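Local coordinates for protein aminotransferase class-III (PDB 5GHG) that probably transfers amino groups between amines and carbonyl compounds as a pyridoxal-phosphate-dependent omega-transaminase, here holding the aminated cofactor, PMP, at residues B[402-407]-B[448-453]; B[421-426]-B[441-446]; B[123-128]-B[280-285]. The protein carries 1 engineered substitution. One frame throughout, in Å; residues are numbered along the deposited sequence.

Interaction 1: residues B[402-407]-B[448-453]; sequences GAKANA and NDVQAS
Lys404 NZ reaches Ser453 OG across the gap between two helices. At 3.3 Å between Lys404 NZ and Ser453 OG the hydrogen bond is weak. It is the one polar link between residues 402-407 and 448-453. Two features of the lysine put its ammonium there. The chain leaves the helix with CG anti to the backbone N (chi1 -172°) and runs extended as far as CE. A bend at the last torsion (chi4 71°) then turns NZ. The methylene carbon just before it, Lys404 CE, also lies against the hydroxyl, 3.6 Å from Ser453 OG.

The apolar half of the contact belongs to Val450, whose two methyl groups split the work. Val450 CG2 sits over the backbone of the facing helix, 3.9 Å from Ala405 CA. The same methyl, Val450 CG2, is 4.1 Å from Ala405 CB, so the alanine is met along its CA and CB together. Val450 CG1 lies beside the lysine chain, 4.2 Å from Lys404 CE. Lys404 and Val450 run past each other in opposite directions, so the aliphatic part of the lysine packs on the valine while its ammonium group lies by the serine hydroxyl. Ala405 and Val450 are buried. Lys404 and Ser453 are partly exposed.

Other parts of the chain close the apolar side. Val450 also packs on Leu370, and Ala405 on Leu423 of strand 422-425. On helix 433-455, the neighbouring Asp449 forms a salt bridge with Arg412.

The axes of the two segments come no closer than 10.0 Å, and their N-to-C directions differ by 126°. The contact joins helix 400-411 to the C-terminal helix 433-455 of the class-III aminotransferase chain. This is plain helix-helix packing of valine on alanine, with a lysine-serine pair beside it.

Interaction 2: residues B[421-426]-B[441-446]; sequences DTLAFC and SALEAT
Leu423 and Phe425 both turn CG anti to their own carbonyl carbon (chi1 near -60° in both), and both send their side chains to Leu443. Leu443 on the helix uses another torsion, with CG anti to its backbone N (chi1 174°), which carries its two methyls to the strand. The motif is a helix packed on one face of a beta sheet. Strand 422-425 belongs to a mixed sheet, and helix 433-455 packs against it.

Leu443 spans the two strand residues. Leu443 CD1 meets Leu423 CD1 at 3.7 Å and also lies near Phe425 CZ. Leu443 CD2 meets the ring alone, at 3.7 Å from Phe425 CZ. Leu443 CD2 is also 3.9 Å from Phe425 CE2. It comes at the ring obliquely. No hydrogen bond crosses the contact, and all three side chains are buried. Val383 of the neighbouring strand 380-385 packs on both Phe425 and Leu443. It thus widens the apolar patch beneath the helix.

One helical turn is tied by a side chain as well as by the backbone. Ala442 O accepts from Thr446 N at 2.9 Å and from Thr446 OG1 at 2.7 Å. The two donors reach that oxygen from opposite faces of its carbonyl plane, and the OG1 donor is tilted 33° from the plane.

Interaction 3: residues B[123-128]-B[280-285]; sequences DTVVKL and PDILVM
Val125 and Ile282 make the tight part of this contact, two branched side chains that pass each other in opposite directions. Both methyls of the valine are used. Val125 CG2 lies 3.9 Å from Ile282 CG2. Val125 CG1 touches the end of the isoleucine, 3.9 Å from Ile282 CD1, and also approaches Ile282 CG2 at 4.1 Å. The isoleucine can offer both ends because CG1 is anti to the carbonyl carbon (chi1 -57°) while CG2 is anti to the backbone N. Both Ile282 CG2 and Ile282 CD1 therefore face Val125 CG1.

Val284 makes the looser part. It lies two residues further along the strand and also points toward the helix. Val284 CG2 comes no nearer than 4.3 Å to Val125 CG2. Val284 reaches instead to Ala121 and to Asn122 of the cofactor pocket, earlier on helix 118-135, and its side chain is about 6 Å from the bound PMP.

Neighbouring strands fill in the tight side: Ile256 of strand 254-258 and Phe299 of strand 297-301 both pack on Val125. The other faces of the helix carry polar groups, with Thr124 and Lys127 partly exposed. There Lys127 bonds to Val154 O of the second subunit and makes a cation-pi contact with its Phe171, Asp123 accepts from Ile156 N of that subunit, and Val126 packs on the same Ile156.

The arrangement is a helix laid on the large mixed sheet that carries the PMP site, as in the fold of PLP-dependent aminotransferases. One helix thus serves both the sheet and the dimer interface. No hydrogen bond spans the two segments. The attraction is dispersion and the burial of methyl groups, so between these segments the fit of aliphatic shapes probably matters more than directional bonding.

Overall arrangement
Interactions 1 and 2 are neighbours, with centres 10 Å apart, and share helix 433-455. Interaction 2 is nested inside the loop closed by interaction 1. They also touch directly: Gly402 N lies 2.8 Å from Asp421 OD1, a probable hydrogen bond. Interaction 1 is only partly buried and mixes apolar packing with a weak polar bond. The touching residues of interaction 2 are all buried, and the contact is apolar. Interaction 3 is buried and apolar too, but it uses the other sheet. Its centre lies about 34 Å from that of interaction 2, on the opposite side of the chain's centre. It adjoins the second subunit, which touches neither of the others, and its Val284 lies near PMP.

Interaction 1: residues B[402-407]-B[448-453]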
ATOM      1  N   GLY B 402     -16.828  25.848  -0.686  1.00  7.35           N
ATOM      2  CA  GLY B 402     -16.214  24.923  -1.629  1.00  6.87           C
ATOM      3  C   GLY B 402     -17.105  23.752  -1.995  1.00  6.46           C
ATOM      4  O   GLY B 402     -17.210  23.384  -3.166  1.00  5.94           O
ATOM      5  N   ALA B 403     -17.755  23.149  -1.006  1.00  7.35           N
ATOM      6  CA  ALA B 403     -18.667  22.044  -1.285  1.00 10.43           C
ATOM      7  C   ALA B 403     -19.843  22.495  -2.148  1.00 10.16           C
ATOM      8  O   ALA B 403     -20.249  21.785  -3.083  1.00  6.22           O
ATOM      9  CB  ALA B 403     -19.178  21.418   0.021  1.00  9.81           C
ATOM     10  N   LYS B 404     -20.403  23.665  -1.848  1.00  7.43           N
ATOM     11  CA  LYS B 404     -21.505  24.197  -2.635  1.00  9.08           C
ATOM     12  C   LYS B 404     -21.114  24.384  -4.092  1.00  8.17           C
ATOM     13  O   LYS B 404     -21.826  23.934  -5.006  1.00  6.46           O
ATOM     14  CB  LYS B 404     -21.980  25.520  -2.027  1.00 11.13           C
ATOM     15  CG  LYS B 404     -23.245  26.118  -2.624  1.00 17.21           C
ATOM     16  CD  LYS B 404     -23.673  27.340  -1.792  1.00 17.84           C
ATOM     17  CE  LYS B 404     -24.884  28.063  -2.386  1.00 24.63           C
ATOM     18  NZ  LYS B 404     -26.110  27.257  -2.215  1.00 22.53           N
ATOM     19  N   ALA B 405     -19.968  25.022  -4.337  1.00  5.85           N
ATOM     20  CA  ALA B 405     -19.566  25.330  -5.711  1.00  5.81           C
ATOM     21  C   ALA B 405     -19.155  24.058  -6.468  1.00  5.25           C
ATOM     22  O   ALA B 405     -19.455  23.918  -7.657  1.00  7.75           O
ATOM     23  CB  ALA B 405     -18.438  26.358  -5.709  1.00  6.03           C
ATOM     24  N   ASN B 406     -18.500  23.120  -5.782  1.00  5.41           N
ATOM     25  CA  ASN B 406     -18.084  21.871  -6.408  1.00  4.52           C
ATOM     26  C   ASN B 406     -19.293  21.068  -6.892  1.00  4.91           C
ATOM     27  O   ASN B 406     -19.257  20.465  -7.960  1.00  4.53           O
ATOM     28  CB  ASN B 406     -17.267  21.051  -5.417  1.00  5.03           C
ATOM     29  CG  ASN B 406     -16.437  19.953  -6.087  1.00  8.09           C
ATOM     30  OD1 ASN B 406     -15.888  20.156  -7.159  1.00 10.13           O
ATOM     31  ND2 ASN B 406     -16.331  18.820  -5.441  1.00 11.66           N
ATOM     32  N   ALA B 407     -20.371  21.056  -6.100  1.00  4.58           N
ATOM     33  CA  ALA B 407     -21.590  20.362  -6.515  1.00  6.44           C
ATOM     34  C   ALA B 407     -22.202  20.996  -7.765  1.00  6.21           C
ATOM     35  O   ALA B 407     -22.674  20.292  -8.664  1.00  5.48           O
ATOM     36  CB  ALA B 407     -22.596  20.341  -5.368  1.00  7.23           C
ATOM     37  N   ASN B 448     -20.893  32.441 -10.824  1.00  6.93           N
ATOM     38  CA  ASN B 448     -22.043  33.342 -10.970  1.00  7.96           C
ATOM     39  C   ASN B 448     -23.311  32.735 -10.370  1.00  9.37           C
ATOM     40  O   ASN B 448     -24.065  33.419  -9.673  1.00  8.99           O
ATOM     41  CB  ASN B 448     -22.240  33.700 -12.435  1.00  7.42           C
ATOM     42  CG  ASN B 448     -21.149  34.609 -12.946  1.00 13.47           C
ATOM     43  OD1 ASN B 448     -20.470  35.270 -12.154  1.00 12.45           O
ATOM     44  ND2 ASN B 448     -20.945  34.639 -14.241  1.00 11.36           N
ATOM     45  N   ASP B 449     -23.562  31.446 -10.632  1.00  8.31           N
ATOM     46  CA  ASP B 449     -24.719  30.770 -10.047  1.00  9.31           C
ATOM     47  C   ASP B 449     -24.666  30.806  -8.521  1.00  9.91           C
ATOM     48  O   ASP B 449     -25.671  31.093  -7.861  1.00 10.05           O
ATOM     49  CB  ASP B 449     -24.796  29.321 -10.508  1.00 10.66           C
ATOM     50  CG  ASP B 449     -25.350  29.180 -11.918  1.00 19.74           C
ATOM     51  OD1 ASP B 449     -25.809  30.201 -12.477  1.00 23.42           O
ATOM     52  OD2 ASP B 449     -25.322  28.026 -12.454  1.00 24.10           O
ATOM     53  N   VAL B 450     -23.514  30.467  -7.944  1.00  6.02           N
ATOM     54  CA  VAL B 450     -23.393  30.422  -6.502  1.00  6.42           C
ATOM     55  C   VAL B 450     -23.585  31.825  -5.915  1.00  8.89           C
ATOM     56  O   VAL B 450     -24.264  32.004  -4.899  1.00 10.01           O
ATOM     57  CB  VAL B 450     -22.032  29.824  -6.086  1.00  7.75           C
ATOM     58  CG1 VAL B 450     -21.856  29.941  -4.592  1.00  6.20           C
ATOM     59  CG2 VAL B 450     -21.949  28.349  -6.514  1.00  6.97           C
ATOM     60  N   GLN B 451     -22.978  32.826  -6.545  1.00  7.36           N
ATOM     61  CA  GLN B 451     -23.138  34.200  -6.077  1.00 11.84           C
ATOM     62  C   GLN B 451     -24.611  34.618  -6.091  1.00 12.58           C
ATOM     63  O   GLN B 451     -25.117  35.189  -5.122  1.00 11.62           O
ATOM     64  CB  GLN B 451     -22.294  35.135  -6.931  1.00 13.71           C
ATOM     65  CG  GLN B 451     -22.517  36.620  -6.673  1.00 18.78           C
ATOM     66  CD  GLN B 451     -22.024  37.065  -5.303  1.00 27.33           C
ATOM     67  OE1 GLN B 451     -21.467  36.275  -4.536  1.00 24.52           O
ATOM     68  NE2 GLN B 451     -22.219  38.344  -4.993  1.00 34.96           N
ATOM     69  N   ALA B 452     -25.316  34.306  -7.178  1.00  8.82           N
ATOM     70  CA  ALA B 452     -26.742  34.622  -7.247  1.00 11.77           C
ATOM     71  C   ALA B 452     -27.509  33.925  -6.134  1.00 13.10           C
ATOM     72  O   ALA B 452     -28.388  34.521  -5.499  1.00 14.40           O
ATOM     73  CB  ALA B 452     -27.299  34.236  -8.610  1.00 10.78           C
ATOM     74  N   SER B 453     -27.192  32.659  -5.884  1.00  9.52           N
ATOM     75  CA  SER B 453     -27.888  31.900  -4.857  1.00 11.24           C
ATOM     76  C   SER B 453     -27.639  32.490  -3.469  1.00 16.24           C
ATOM     77  O   SER B 453     -28.551  32.550  -2.638  1.00 14.89           O
ATOM     78  CB  SER B 453     -27.456  30.435  -4.917  1.00 16.36           C
ATOM     79  OG  SER B 453     -27.717  29.766  -3.709  1.00 26.98           O
TER

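Interaction 2: residues B[421-426]-B[441-446]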
ATOM      1  N   ASP B 421     -12.341  25.271   1.034  1.00  7.21           N
ATOM      2  CA  ASP B 421     -12.985  26.194   0.110  1.00  5.98           C
ATOM      3  C   ASP B 421     -12.164  26.441  -1.151  1.00  5.57           C
ATOM      4  O   ASP B 421     -12.458  27.367  -1.901  1.00  4.95           O
ATOM      5  CB  ASP B 421     -13.310  27.520   0.820  1.00  7.69           C
ATOM      6  CG  ASP B 421     -14.460  27.381   1.808  1.00 10.29           C
ATOM      7  OD1 ASP B 421     -15.268  26.441   1.622  1.00  8.85           O
ATOM      8  OD2 ASP B 421     -14.566  28.182   2.753  1.00 11.86           O
ATOM      9  N   THR B 422     -11.160  25.613  -1.419  1.00  4.53           N
ATOM     10  CA  THR B 422     -10.390  25.689  -2.647  1.00  4.62           C
ATOM     11  C   THR B 422     -10.879  24.632  -3.626  1.00  4.98           C
ATOM     12  O   THR B 422     -10.955  23.451  -3.281  1.00  6.06           O
ATOM     13  CB  THR B 422      -8.885  25.502  -2.374  1.00  5.54           C
ATOM     14  OG1 THR B 422      -8.423  26.539  -1.498  1.00  5.54           O
ATOM     15  CG2 THR B 422      -8.081  25.564  -3.682  1.00  3.91           C
ATOM     16  N   LEU B 423     -11.218  25.057  -4.832  1.00  3.13           N
ATOM     17  CA  LEU B 423     -11.469  24.140  -5.947  1.00  4.63           C
ATOM     18  C   LEU B 423     -10.172  23.922  -6.719  1.00  4.32           C
ATOM     19  O   LEU B 423      -9.515  24.885  -7.114  1.00  4.84           O
ATOM     20  CB  LEU B 423     -12.521  24.710  -6.897  1.00  3.60           C
ATOM     21  CG  LEU B 423     -13.889  25.015  -6.301  1.00  7.35           C
ATOM     22  CD1 LEU B 423     -14.813  25.533  -7.393  1.00  8.20           C
ATOM     23  CD2 LEU B 423     -14.454  23.784  -5.635  1.00  7.41           C
ATOM     24  N   ALA B 424      -9.814  22.658  -6.943  1.00  4.08           N
ATOM     25  CA  ALA B 424      -8.564  22.351  -7.637  1.00  5.97           C
ATOM     26  C   ALA B 424      -8.830  21.947  -9.077  1.00  7.36           C
ATOM     27  O   ALA B 424      -9.885  21.407  -9.416  1.00  6.51           O
ATOM     28  CB  ALA B 424      -7.795  21.236  -6.929  1.00  7.33           C
ATOM     29  N   PHE B 425      -7.855  22.224  -9.932  1.00  5.22           N
ATOM     30  CA  PHE B 425      -7.888  21.826 -11.328  1.00  3.69           C
ATOM     31  C   PHE B 425      -6.540  21.189 -11.654  1.00  6.60           C
ATOM     32  O   PHE B 425      -5.489  21.781 -11.400  1.00  6.05           O
ATOM     33  CB  PHE B 425      -8.205  23.015 -12.216  1.00  6.88           C
ATOM     34  CG  PHE B 425      -9.546  23.596 -11.922  1.00  9.42           C
ATOM     35  CD1 PHE B 425     -10.667  23.158 -12.598  1.00  8.80           C
ATOM     36  CD2 PHE B 425      -9.700  24.510 -10.885  1.00  6.80           C
ATOM     37  CE1 PHE B 425     -11.915  23.655 -12.295  1.00 10.75           C
ATOM     38  CE2 PHE B 425     -10.943  25.003 -10.569  1.00  7.82           C
ATOM     39  CZ  PHE B 425     -12.059  24.580 -11.269  1.00 11.40           C
ATOM     40  N   CYS B 426      -6.582  19.966 -12.169  1.00  3.88           N
ATOM     41  CA  CYS B 426      -5.382  19.195 -12.457  1.00  3.56           C
ATOM     42  C   CYS B 426      -5.722  18.211 -13.571  1.00  3.49           C
ATOM     43  O   CYS B 426      -5.751  16.992 -13.366  1.00  2.92           O
ATOM     44  CB  CYS B 426      -4.912  18.470 -11.189  1.00  6.88           C
ATOM     45  SG  CYS B 426      -3.401  17.515 -11.319  1.00  8.89           S
ATOM     46  N   SER B 441     -14.820  28.046 -18.430  1.00  4.24           N
ATOM     47  CA  SER B 441     -16.131  28.661 -18.589  1.00  6.96           C
ATOM     48  C   SER B 441     -17.166  28.022 -17.660  1.00  5.87           C
ATOM     49  O   SER B 441     -18.071  28.712 -17.177  1.00  6.43           O
ATOM     50  CB  SER B 441     -16.600  28.584 -20.041  1.00  8.29           C
ATOM     51  OG  SER B 441     -15.730  29.311 -20.879  1.00 11.91           O
ATOM     52  N   ALA B 442     -17.054  26.727 -17.396  1.00  3.18           N
ATOM     53  CA  ALA B 442     -17.972  26.100 -16.446  1.00  4.31           C
ATOM     54  C   ALA B 442     -17.735  26.619 -15.025  1.00  4.83           C
ATOM     55  O   ALA B 442     -18.683  26.788 -14.245  1.00  4.24           O
ATOM     56  CB  ALA B 442     -17.839  24.583 -16.479  1.00  3.57           C
ATOM     57  N   LEU B 443     -16.476  26.859 -14.669  1.00  3.74           N
ATOM     58  CA  LEU B 443     -16.196  27.443 -13.371  1.00  3.71           C
ATOM     59  C   LEU B 443     -16.758  28.858 -13.271  1.00  4.04           C
ATOM     60  O   LEU B 443     -17.368  29.220 -12.265  1.00  3.92           O
ATOM     61  CB  LEU B 443     -14.700  27.440 -13.093  1.00  3.47           C
ATOM     62  CG  LEU B 443     -14.276  28.153 -11.812  1.00  3.41           C
ATOM     63  CD1 LEU B 443     -14.894  27.483 -10.574  1.00  2.97           C
ATOM     64  CD2 LEU B 443     -12.764  28.218 -11.726  1.00  4.25           C
ATOM     65  N   GLU B 444     -16.549  29.674 -14.302  1.00  5.43           N
ATOM     66  CA  GLU B 444     -17.066  31.038 -14.262  1.00  6.00           C
ATOM     67  C   GLU B 444     -18.580  31.054 -14.067  1.00  6.07           C
ATOM     68  O   GLU B 444     -19.100  31.792 -13.221  1.00  5.79           O
ATOM     69  CB  GLU B 444     -16.691  31.790 -15.536  1.00  8.22           C
ATOM     70  CG  GLU B 444     -17.310  33.175 -15.584  1.00 13.14           C
ATOM     71  CD  GLU B 444     -16.810  34.000 -16.760  1.00 23.25           C
ATOM     72  OE1 GLU B 444     -16.276  33.420 -17.727  1.00 20.06           O
ATOM     73  OE2 GLU B 444     -16.942  35.234 -16.693  1.00 27.23           O
ATOM     74  N   ALA B 445     -19.299  30.244 -14.853  1.00  6.67           N
ATOM     75  CA  ALA B 445     -20.753  30.181 -14.718  1.00  8.42           C
ATOM     76  C   ALA B 445     -21.155  29.635 -13.348  1.00  6.06           C
ATOM     77  O   ALA B 445     -22.148  30.072 -12.761  1.00  7.37           O
ATOM     78  CB  ALA B 445     -21.345  29.325 -15.838  1.00  7.21           C
ATOM     79  N   THR B 446     -20.396  28.666 -12.839  1.00  5.51           N
ATOM     80  CA  THR B 446     -20.629  28.138 -11.498  1.00  4.67           C
ATOM     81  C   THR B 446     -20.536  29.239 -10.445  1.00  5.80           C
ATOM     82  O   THR B 446     -21.386  29.341  -9.557  1.00  6.08           O
ATOM     83  CB  THR B 446     -19.608  27.043 -11.170  1.00  4.61           C
ATOM     84  OG1 THR B 446     -19.875  25.886 -11.966  1.00  4.47           O
ATOM     85  CG2 THR B 446     -19.699  26.671  -9.717  1.00  5.58           C
TER

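Interaction 3: residues B[123-128]-B[280-285]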
ATOM      1  N   ASP B 123       7.015   5.759   3.440  1.00  2.00           N
ATOM      2  CA  ASP B 123       7.253   4.945   4.627  1.00  2.41           C
ATOM      3  C   ASP B 123       8.624   4.252   4.551  1.00  2.85           C
ATOM      4  O   ASP B 123       9.392   4.249   5.519  1.00  2.00           O
ATOM      5  CB  ASP B 123       6.124   3.920   4.752  1.00  2.97           C
ATOM      6  CG  ASP B 123       6.108   3.212   6.085  1.00  6.55           C
ATOM      7  OD1 ASP B 123       7.009   2.386   6.309  1.00  7.37           O
ATOM      8  OD2 ASP B 123       5.168   3.457   6.891  1.00  8.72           O
ATOM      9  N   THR B 124       8.929   3.653   3.400  1.00  2.11           N
ATOM     10  CA  THR B 124      10.210   2.999   3.207  1.00  2.37           C
ATOM     11  C   THR B 124      11.372   4.010   3.227  1.00  2.47           C
ATOM     12  O   THR B 124      12.455   3.697   3.725  1.00  4.33           O
ATOM     13  CB  THR B 124      10.204   2.230   1.887  1.00  3.01           C
ATOM     14  OG1 THR B 124       9.109   1.325   1.899  1.00  3.04           O
ATOM     15  CG2 THR B 124      11.515   1.463   1.669  1.00  3.09           C
ATOM     16  N   VAL B 125      11.175   5.191   2.656  1.00  2.00           N
ATOM     17  CA  VAL B 125      12.214   6.216   2.730  1.00  3.19           C
ATOM     18  C   VAL B 125      12.561   6.515   4.190  1.00  2.83           C
ATOM     19  O   VAL B 125      13.738   6.594   4.559  1.00  2.45           O
ATOM     20  CB  VAL B 125      11.799   7.494   1.972  1.00  2.30           C
ATOM     21  CG1 VAL B 125      12.718   8.660   2.343  1.00  2.00           C
ATOM     22  CG2 VAL B 125      11.862   7.246   0.449  1.00  3.05           C
ATOM     23  N   VAL B 126      11.536   6.690   5.044  1.00  2.06           N
ATOM     24  CA  VAL B 126      11.793   6.967   6.448  1.00  2.65           C
ATOM     25  C   VAL B 126      12.579   5.806   7.082  1.00  4.81           C
ATOM     26  O   VAL B 126      13.540   6.020   7.841  1.00  2.48           O
ATOM     27  CB  VAL B 126      10.490   7.232   7.211  1.00  5.06           C
ATOM     28  CG1 VAL B 126      10.790   7.337   8.720  1.00  3.66           C
ATOM     29  CG2 VAL B 126       9.837   8.539   6.720  1.00  3.84           C
ATOM     30  N   LYS B 127      12.181   4.570   6.775  1.00  3.61           N
ATOM     31  CA  LYS B 127      12.859   3.401   7.319  1.00  4.42           C
ATOM     32  C   LYS B 127      14.315   3.346   6.845  1.00  4.41           C
ATOM     33  O   LYS B 127      15.227   3.054   7.636  1.00  2.93           O
ATOM     34  CB  LYS B 127      12.118   2.127   6.887  1.00  8.09           C
ATOM     35  CG  LYS B 127      12.298   0.959   7.804  1.00 16.46           C
ATOM     36  CD  LYS B 127      11.232  -0.111   7.586  1.00 17.83           C
ATOM     37  CE  LYS B 127      11.551  -0.994   6.449  1.00 20.81           C
ATOM     38  NZ  LYS B 127      10.739  -2.242   6.516  1.00 18.12           N
ATOM     39  N   LEU B 128      14.536   3.603   5.566  1.00  2.71           N
ATOM     40  CA  LEU B 128      15.881   3.586   5.014  1.00  3.16           C
ATOM     41  C   LEU B 128      16.754   4.656   5.676  1.00  2.56           C
ATOM     42  O   LEU B 128      17.916   4.408   5.988  1.00  2.37           O
ATOM     43  CB  LEU B 128      15.824   3.792   3.501  1.00  4.39           C
ATOM     44  CG  LEU B 128      17.102   3.884   2.670  1.00  9.04           C
ATOM     45  CD1 LEU B 128      16.745   3.681   1.204  1.00  9.59           C
ATOM     46  CD2 LEU B 128      17.808   5.249   2.872  1.00  9.12           C
ATOM     47  N   PRO B 280      17.070  17.567  -4.713  1.00  6.39           N
ATOM     48  CA  PRO B 280      16.808  16.557  -3.693  1.00  3.54           C
ATOM     49  C   PRO B 280      17.871  15.471  -3.649  1.00  5.38           C
ATOM     50  O   PRO B 280      18.510  15.156  -4.656  1.00  4.75           O
ATOM     51  CB  PRO B 280      15.455  15.976  -4.113  1.00  6.74           C
ATOM     52  CG  PRO B 280      15.396  16.205  -5.602  1.00  6.56           C
ATOM     53  CD  PRO B 280      16.091  17.533  -5.807  1.00  5.31           C
ATOM     54  N   ASP B 281      18.027  14.882  -2.462  1.00  2.88           N
ATOM     55  CA  ASP B 281      18.803  13.659  -2.299  1.00  5.30           C
ATOM     56  C   ASP B 281      17.980  12.407  -2.577  1.00  3.52           C
ATOM     57  O   ASP B 281      18.545  11.369  -2.947  1.00  5.14           O
ATOM     58  CB  ASP B 281      19.363  13.579  -0.875  1.00  4.89           C
ATOM     59  CG  ASP B 281      20.264  14.746  -0.541  1.00  7.84           C
ATOM     60  OD1 ASP B 281      21.408  14.740  -1.026  1.00  7.83           O
ATOM     61  OD2 ASP B 281      19.823  15.677   0.190  1.00  7.18           O
ATOM     62  N   ILE B 282      16.670  12.501  -2.379  1.00  2.11           N
ATOM     63  CA  ILE B 282      15.719  11.411  -2.538  1.00  2.05           C
ATOM     64  C   ILE B 282      14.509  11.981  -3.280  1.00  2.93           C
ATOM     65  O   ILE B 282      14.033  13.071  -2.948  1.00  3.94           O
ATOM     66  CB  ILE B 282      15.300  10.823  -1.174  1.00  2.82           C
ATOM     67  CG1 ILE B 282      16.524  10.333  -0.389  1.00  3.05           C
ATOM     68  CG2 ILE B 282      14.238   9.700  -1.330  1.00  2.05           C
ATOM     69  CD1 ILE B 282      16.183   9.817   1.010  1.00  2.05           C
ATOM     70  N   LEU B 283      14.006  11.247  -4.270  1.00  3.53           N
ATOM     71  CA  LEU B 283      12.873  11.708  -5.073  1.00  4.14           C
ATOM     72  C   LEU B 283      11.823  10.598  -5.107  1.00  3.77           C
ATOM     73  O   LEU B 283      12.143   9.468  -5.468  1.00  4.18           O
ATOM     74  CB  LEU B 283      13.311  12.080  -6.494  1.00  4.95           C
ATOM     75  CG  LEU B 283      12.307  12.852  -7.340  1.00 11.06           C
ATOM     76  CD1 LEU B 283      13.035  13.735  -8.338  1.00 14.30           C
ATOM     77  CD2 LEU B 283      11.349  11.913  -8.066  1.00  9.94           C
ATOM     78  N   VAL B 284      10.581  10.933  -4.752  1.00  2.49           N
ATOM     79  CA  VAL B 284       9.490   9.966  -4.615  1.00  2.18           C
ATOM     80  C   VAL B 284       8.490  10.202  -5.738  1.00  3.54           C
ATOM     81  O   VAL B 284       8.084  11.348  -5.993  1.00  2.00           O
ATOM     82  CB  VAL B 284       8.807  10.067  -3.244  1.00  2.65           C
ATOM     83  CG1 VAL B 284       7.762   8.937  -3.076  1.00  2.19           C
ATOM     84  CG2 VAL B 284       9.824  10.052  -2.080  1.00  2.00           C
ATOM     85  N   MET B 285       8.074   9.118  -6.399  1.00  3.87           N
ATOM     86  CA  MET B 285       7.198   9.198  -7.557  1.00  6.24           C
ATOM     87  C   MET B 285       6.044   8.203  -7.428  1.00  8.66           C
ATOM     88  O   MET B 285       6.181   7.148  -6.808  1.00  6.98           O
ATOM     89  CB  MET B 285       7.946   8.879  -8.849  1.00  4.77           C
ATOM     90  CG  MET B 285       9.031   9.868  -9.196  1.00 10.11           C
ATOM     91  SD  MET B 285      10.295   9.087 -10.244  1.00 13.67           S
ATOM     92  CE  MET B 285      11.244   8.161  -9.031  1.00 15.61           C
TER